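Local coordinates for carbohydrate binding module family 33 and 10 domain protein (Teredinibacter turnerae, PDB 6RW7) that probably binds cellulose and cleaves it oxidatively at a copper centre, as the catalytic domain of a longer AA10 lytic polysaccharide monooxygenase, at residues His1-His13 against Thr191-Phe203. Residues are numbered along the deposited sequence; the frame is centred on the assembly and turned at random.
With CU1 (copper (I) ion), chain D; CU (copper (II) ion), chain C.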
loop_
_atom_site.group_PDB
_atom_site.type_symbol
_atom_site.label_atom_id
_atom_site.label_comp_id
_atom_site.label_asym_id
_atom_site.label_seq_id
_atom_site.Cartn_x
_atom_site.Cartn_y
_atom_site.Cartn_z
ATOM N N HIS A 1 1.211 -1.996 -12.900
ATOM C CA HIS A 1 0.671 -2.965 -11.928
ATOM C C HIS A 1 1.695 -3.220 -10.845
ATOM O O HIS A 1 2.844 -3.575 -11.172
ATOM C CB HIS A 1 0.291 -4.277 -12.612
ATOM C CG HIS A 1 -0.993 -4.120 -13.328
ATOM N ND1 HIS A 1 -1.147 -3.191 -14.350
ATOM C CD2 HIS A 1 -2.193 -4.682 -13.120
ATOM C CE1 HIS A 1 -2.406 -3.208 -14.768
ATOM N NE2 HIS A 1 -3.069 -4.131 -14.038
ATOM N N GLY A 2 1.325 -2.979 -9.601
ATOM C CA GLY A 2 2.316 -3.082 -8.533
ATOM C C GLY A 2 1.748 -2.953 -7.150
ATOM O O GLY A 2 0.552 -2.692 -6.954
ATOM N N TYR A 3 2.649 -3.124 -6.208
ATOM C CA TYR A 3 2.330 -3.204 -4.762
ATOM C C TYR A 3 3.648 -3.017 -4.021
ATOM O O TYR A 3 4.719 -3.150 -4.637
ATOM C CB TYR A 3 1.671 -4.555 -4.423
ATOM C CG TYR A 3 2.513 -5.732 -4.835
ATOM C CD1 TYR A 3 2.526 -6.160 -6.145
ATOM C CD2 TYR A 3 3.381 -6.344 -3.942
ATOM C CE1 TYR A 3 3.391 -7.144 -6.564
ATOM C CE2 TYR A 3 4.240 -7.358 -4.348
ATOM C CZ TYR A 3 4.233 -7.766 -5.663
ATOM O OH TYR A 3 5.078 -8.769 -6.082
ATOM N N ILE A 4 3.592 -2.731 -2.735
ATOM C CA ILE A 4 4.814 -2.559 -1.937
ATOM C C ILE A 4 5.301 -3.935 -1.472
ATOM O O ILE A 4 4.573 -4.667 -0.754
ATOM C CB ILE A 4 4.615 -1.542 -0.808
ATOM C CG1 ILE A 4 4.404 -0.150 -1.411
ATOM C CG2 ILE A 4 5.780 -1.569 0.177
ATOM C CD1 ILE A 4 4.086 0.903 -0.393
ATOM N N GLU A 5 6.541 -4.231 -1.814
ATOM C CA GLU A 5 7.215 -5.498 -1.460
ATOM C C GLU A 5 7.918 -5.387 -0.109
ATOM O O GLU A 5 7.912 -6.380 0.641
ATOM C CB GLU A 5 8.188 -5.844 -2.580
ATOM C CG GLU A 5 9.073 -7.036 -2.292
ATOM C CD GLU A 5 9.869 -7.464 -3.512
ATOM O OE1 GLU A 5 9.289 -7.549 -4.602
ATOM O OE2 GLU A 5 11.069 -7.706 -3.350
ATOM N N SER A 6 8.549 -4.256 0.170
ATOM C CA SER A 6 9.334 -4.058 1.407
ATOM C C SER A 6 9.118 -2.645 1.910
ATOM O O SER A 6 9.315 -1.721 1.137
ATOM C CB SER A 6 10.809 -4.309 1.167
ATOM O OG SER A 6 11.491 -4.129 2.387
ATOM N N PRO A 7 8.693 -2.413 3.171
ATOM C CA PRO A 7 8.207 -3.470 4.060
ATOM C C PRO A 7 6.989 -4.141 3.430
ATOM O O PRO A 7 6.332 -3.562 2.544
ATOM C CB PRO A 7 7.794 -2.719 5.321
ATOM C CG PRO A 7 7.458 -1.339 4.783
ATOM C CD PRO A 7 8.517 -1.072 3.735
ATOM N N PRO A 8 6.692 -5.397 3.798
ATOM C CA PRO A 8 5.686 -6.146 3.065
ATOM C C PRO A 8 4.285 -5.571 3.265
ATOM O O PRO A 8 3.779 -5.548 4.369
ATOM C CB PRO A 8 5.777 -7.575 3.604
ATOM C CG PRO A 8 6.482 -7.422 4.935
ATOM C CD PRO A 8 7.383 -6.214 4.801
ATOM N N SER A 9 3.656 -5.197 2.156
ATOM C CA SER A 9 2.264 -4.712 2.130
ATOM C C SER A 9 1.292 -5.871 2.315
ATOM O O SER A 9 1.681 -7.052 2.285
ATOM C CB SER A 9 1.941 -4.015 0.827
ATOM O OG SER A 9 1.956 -4.939 -0.250
ATOM N N ARG A 10 0.021 -5.531 2.437
ATOM C CA ARG A 10 -1.037 -6.563 2.503
ATOM C C ARG A 10 -0.950 -7.452 1.260
ATOM O O ARG A 10 -1.233 -8.657 1.379
ATOM C CB ARG A 10 -2.411 -5.916 2.630
ATOM C CG ARG A 10 -2.604 -5.226 3.970
ATOM C CD ARG A 10 -3.969 -4.630 4.182
ATOM N NE ARG A 10 -4.032 -4.071 5.532
ATOM C CZ ARG A 10 -5.124 -3.577 6.102
ATOM N NH1 ARG A 10 -6.282 -3.522 5.446
ATOM N NH2 ARG A 10 -5.041 -3.161 7.361
ATOM N N GLN A 11 -0.659 -6.862 0.103
ATOM C CA GLN A 11 -0.588 -7.614 -1.174
ATOM C C GLN A 11 0.647 -8.517 -1.220
ATOM O O GLN A 11 0.592 -9.576 -1.867
ATOM C CB GLN A 11 -0.520 -6.622 -2.327
ATOM C CG GLN A 11 -1.773 -5.785 -2.444
ATOM C CD GLN A 11 -1.467 -4.320 -2.401
ATOM O OE1 GLN A 11 -1.029 -3.821 -1.362
ATOM N NE2 GLN A 11 -1.753 -3.623 -3.498
ATOM N N GLN A 12 1.728 -8.127 -0.567
ATOM C CA GLN A 12 2.950 -8.954 -0.496
ATOM C C GLN A 12 2.649 -10.194 0.351
ATOM O O GLN A 12 2.969 -11.310 -0.060
ATOM C CB GLN A 12 4.118 -8.144 0.073
ATOM C CG GLN A 12 5.365 -8.988 0.276
ATOM C CD GLN A 12 5.944 -9.520 -1.014
ATOM O OE1 GLN A 12 5.999 -8.807 -2.013
ATOM N NE2 GLN A 12 6.466 -10.747 -1.007
ATOM N N HIS A 13 2.098 -10.000 1.533
ATOM C CA HIS A 13 1.781 -11.136 2.426
ATOM C C HIS A 13 0.712 -12.029 1.795
ATOM O O HIS A 13 0.886 -13.252 1.811
ATOM C CB HIS A 13 1.223 -10.671 3.768
ATOM C CG HIS A 13 2.169 -9.943 4.660
ATOM N ND1 HIS A 13 3.269 -10.537 5.215
ATOM C CD2 HIS A 13 2.119 -8.688 5.144
ATOM C CE1 HIS A 13 3.864 -9.674 6.026
ATOM N NE2 HIS A 13 3.182 -8.518 5.986
ATOM N N THR A 191 -2.379 8.589 -18.716
ATOM C CA THR A 191 -3.339 7.584 -18.215
ATOM C C THR A 191 -3.928 7.963 -16.859
ATOM O O THR A 191 -5.019 7.470 -16.524
ATOM C CB THR A 191 -2.695 6.197 -18.051
ATOM O OG1 THR A 191 -1.715 6.170 -16.993
ATOM C CG2 THR A 191 -2.104 5.686 -19.350
ATOM N N TYR A 192 -3.154 8.685 -16.041
ATOM C CA TYR A 192 -3.432 8.904 -14.596
ATOM C C TYR A 192 -3.593 7.575 -13.864
ATOM O O TYR A 192 -4.140 7.536 -12.762
ATOM C CB TYR A 192 -4.645 9.811 -14.359
ATOM C CG TYR A 192 -4.327 11.289 -14.430
ATOM C CD1 TYR A 192 -3.353 11.858 -13.630
ATOM C CD2 TYR A 192 -4.961 12.109 -15.346
ATOM C CE1 TYR A 192 -3.049 13.213 -13.706
ATOM C CE2 TYR A 192 -4.689 13.465 -15.415
ATOM C CZ TYR A 192 -3.720 14.022 -14.602
ATOM O OH TYR A 192 -3.445 15.361 -14.729
ATOM N N GLU A 193 -3.071 6.490 -14.410
ATOM C CA GLU A 193 -3.236 5.178 -13.741
ATOM C C GLU A 193 -2.420 5.196 -12.447
ATOM O O GLU A 193 -1.288 5.696 -12.441
ATOM C CB GLU A 193 -2.785 4.058 -14.667
ATOM C CG GLU A 193 -3.084 2.685 -14.149
ATOM C CD GLU A 193 -2.905 1.643 -15.219
ATOM O OE1 GLU A 193 -1.770 1.177 -15.398
ATOM O OE2 GLU A 193 -3.896 1.408 -15.952
ATOM N N ARG A 194 -3.030 4.706 -11.388
ATOM C CA ARG A 194 -2.493 4.827 -10.009
ATOM C C ARG A 194 -2.752 3.514 -9.281
ATOM O O ARG A 194 -3.852 2.963 -9.411
ATOM C CB ARG A 194 -3.180 5.991 -9.300
ATOM C CG ARG A 194 -2.648 6.310 -7.907
ATOM C CD ARG A 194 -3.290 7.598 -7.383
ATOM N NE ARG A 194 -2.824 8.703 -8.219
ATOM C CZ ARG A 194 -1.775 9.486 -7.976
ATOM N NH1 ARG A 194 -1.109 9.446 -6.826
ATOM N NH2 ARG A 194 -1.375 10.330 -8.908
ATOM N N PHE A 195 -1.756 3.033 -8.539
ATOM C CA PHE A 195 -1.849 1.771 -7.777
ATOM C C PHE A 195 -1.722 2.080 -6.297
ATOM O O PHE A 195 -1.071 3.083 -5.925
ATOM C CB PHE A 195 -0.786 0.784 -8.252
ATOM C CG PHE A 195 -1.016 0.394 -9.683
ATOM C CD1 PHE A 195 -0.445 1.133 -10.700
ATOM C CD2 PHE A 195 -1.843 -0.677 -10.000
ATOM C CE1 PHE A 195 -0.711 0.809 -12.021
ATOM C CE2 PHE A 195 -2.125 -0.984 -11.319
ATOM C CZ PHE A 195 -1.563 -0.234 -12.318
ATOM N N PHE A 196 -2.417 1.293 -5.493
ATOM C CA PHE A 196 -2.579 1.532 -4.046
ATOM C C PHE A 196 -2.056 0.344 -3.254
ATOM O O PHE A 196 -2.264 -0.776 -3.639
ATOM C CB PHE A 196 -4.050 1.799 -3.707
ATOM C CG PHE A 196 -4.631 2.929 -4.503
ATOM C CD1 PHE A 196 -5.193 2.702 -5.748
ATOM C CD2 PHE A 196 -4.550 4.225 -4.032
ATOM C CE1 PHE A 196 -5.692 3.758 -6.487
ATOM C CE2 PHE A 196 -5.054 5.284 -4.773
ATOM C CZ PHE A 196 -5.615 5.039 -6.005
ATOM N N SER A 197 -1.433 0.614 -2.115
ATOM C CA SER A 197 -0.844 -0.457 -1.286
ATOM C C SER A 197 -0.829 -0.022 0.174
ATOM O O SER A 197 -0.357 1.092 0.467
ATOM C CB SER A 197 0.512 -0.811 -1.817
ATOM O OG SER A 197 1.020 -2.021 -1.266
ATOM N N CYS A 198 -1.382 -0.848 1.057
ATOM C CA CYS A 198 -1.356 -0.634 2.522
ATOM C C CYS A 198 -0.310 -1.529 3.182
ATOM O O CYS A 198 -0.205 -2.700 2.814
ATOM C CB CYS A 198 -2.709 -0.927 3.145
ATOM S SG CYS A 198 -3.847 0.459 2.913
ATOM N N VAL A 199 0.391 -0.993 4.169
ATOM C CA VAL A 199 1.399 -1.737 4.951
ATOM C C VAL A 199 0.997 -1.680 6.423
ATOM O O VAL A 199 0.869 -0.564 6.973
ATOM C CB VAL A 199 2.809 -1.155 4.750
ATOM C CG1 VAL A 199 3.833 -2.077 5.386
ATOM C CG2 VAL A 199 3.127 -0.931 3.278
ATOM N N ASP A 200 0.894 -2.842 7.046
ATOM C CA ASP A 200 0.618 -2.986 8.495
ATOM C C ASP A 200 1.964 -3.048 9.208
ATOM O O ASP A 200 2.738 -4.003 8.957
ATOM C CB ASP A 200 -0.243 -4.224 8.744
ATOM C CG ASP A 200 -1.635 -4.092 8.177
ATOM O OD1 ASP A 200 -2.450 -3.382 8.764
ATOM O OD2 ASP A 200 -1.879 -4.657 7.109
ATOM N N VAL A 201 2.245 -2.064 10.061
ATOM C CA VAL A 201 3.544 -1.943 10.757
ATOM C C VAL A 201 3.345 -1.809 12.266
ATOM O O VAL A 201 2.336 -1.269 12.707
ATOM C CB VAL A 201 4.355 -0.772 10.194
ATOM C CG1 VAL A 201 4.909 -1.136 8.826
ATOM C CG2 VAL A 201 3.531 0.504 10.167
ATOM N N ASP A 202 4.288 -2.347 13.018
ATOM C CA ASP A 202 4.323 -2.258 14.493
ATOM C C ASP A 202 5.619 -1.541 14.860
ATOM O O ASP A 202 6.714 -2.066 14.631
ATOM C CB ASP A 202 4.192 -3.636 15.130
ATOM C CG ASP A 202 4.322 -3.639 16.643
ATOM O OD1 ASP A 202 4.208 -2.563 17.254
ATOM O OD2 ASP A 202 4.607 -4.737 17.191
ATOM N N PHE A 203 5.495 -0.342 15.406
ATOM C CA PHE A 203 6.637 0.489 15.824
ATOM C C PHE A 203 7.106 0.116 17.233
ATOM O O PHE A 203 8.101 0.672 17.682
ATOM C CB PHE A 203 6.252 1.961 15.769
ATOM C CG PHE A 203 6.149 2.503 14.370
ATOM C CD1 PHE A 203 4.973 2.418 13.654
ATOM C CD2 PHE A 203 7.238 3.100 13.770
ATOM C CE1 PHE A 203 4.868 2.962 12.379
ATOM C CE2 PHE A 203 7.136 3.658 12.501
ATOM C CZ PHE A 203 5.963 3.558 11.784
HETATM CU CU CU1 D . 0.177 -1.901 -14.849
HETATM CU CU CU C . 10.319 -7.792 -6.485
HETATM O O HOH W 1 1.273 -5.078 5.381
HETATM O O HOH W 2 3.849 -5.821 7.137
HETATM O O HOH W 3 -3.052 -3.139 0.447
HETATM O O HOH W 4 11.349 -8.330 -8.336
HETATM O O HOH W 5 0.581 -3.631 -16.680
#
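His1 CA lies over the ring face of Phe195, a CH-pi contact 3.7 Å from the centroid. His1 holds copper(I) through N and ND1, and with His107 completes the histidine brace of lytic polysaccharide monooxygenases. Phe195 CZ comes within 3.5 Å of the copper, where a phenylalanine, lacking a donor atom, fills the axial side without ligating the metal, as in many AA10 enzymes. Polar bonds converge on Ser197. With OG anti to its own N (chi1 -167°), it accepts from Ile4 N at 3.0 Å and donates to Gln11 OE1 at 2.7 Å. Gln11 also gives NE2 to Phe196 O. Ser9 N-caps helix 10-17, and Arg10 N bonds to Cys198 O at 2.9 Å. The extended Arg10 chain meets Asp200 side-on, NE to OD2 at 2.7 Å and NH2 to OD1 at 3.0 Å, with guanidinium and carboxylate nearly coplanar. A leucine in place of Arg10 would probably leave the buried Asp200 carboxylate without this countercharge. Apolar packing sets Pro7 CG against Val199 CG1 at 3.7 Å. The contact thus joins the two sheets of the sandwich: strand 3-6, outermost in its sheet and antiparallel to strand 96-101, crosses strand 193-202, which pairs with strand 178-187.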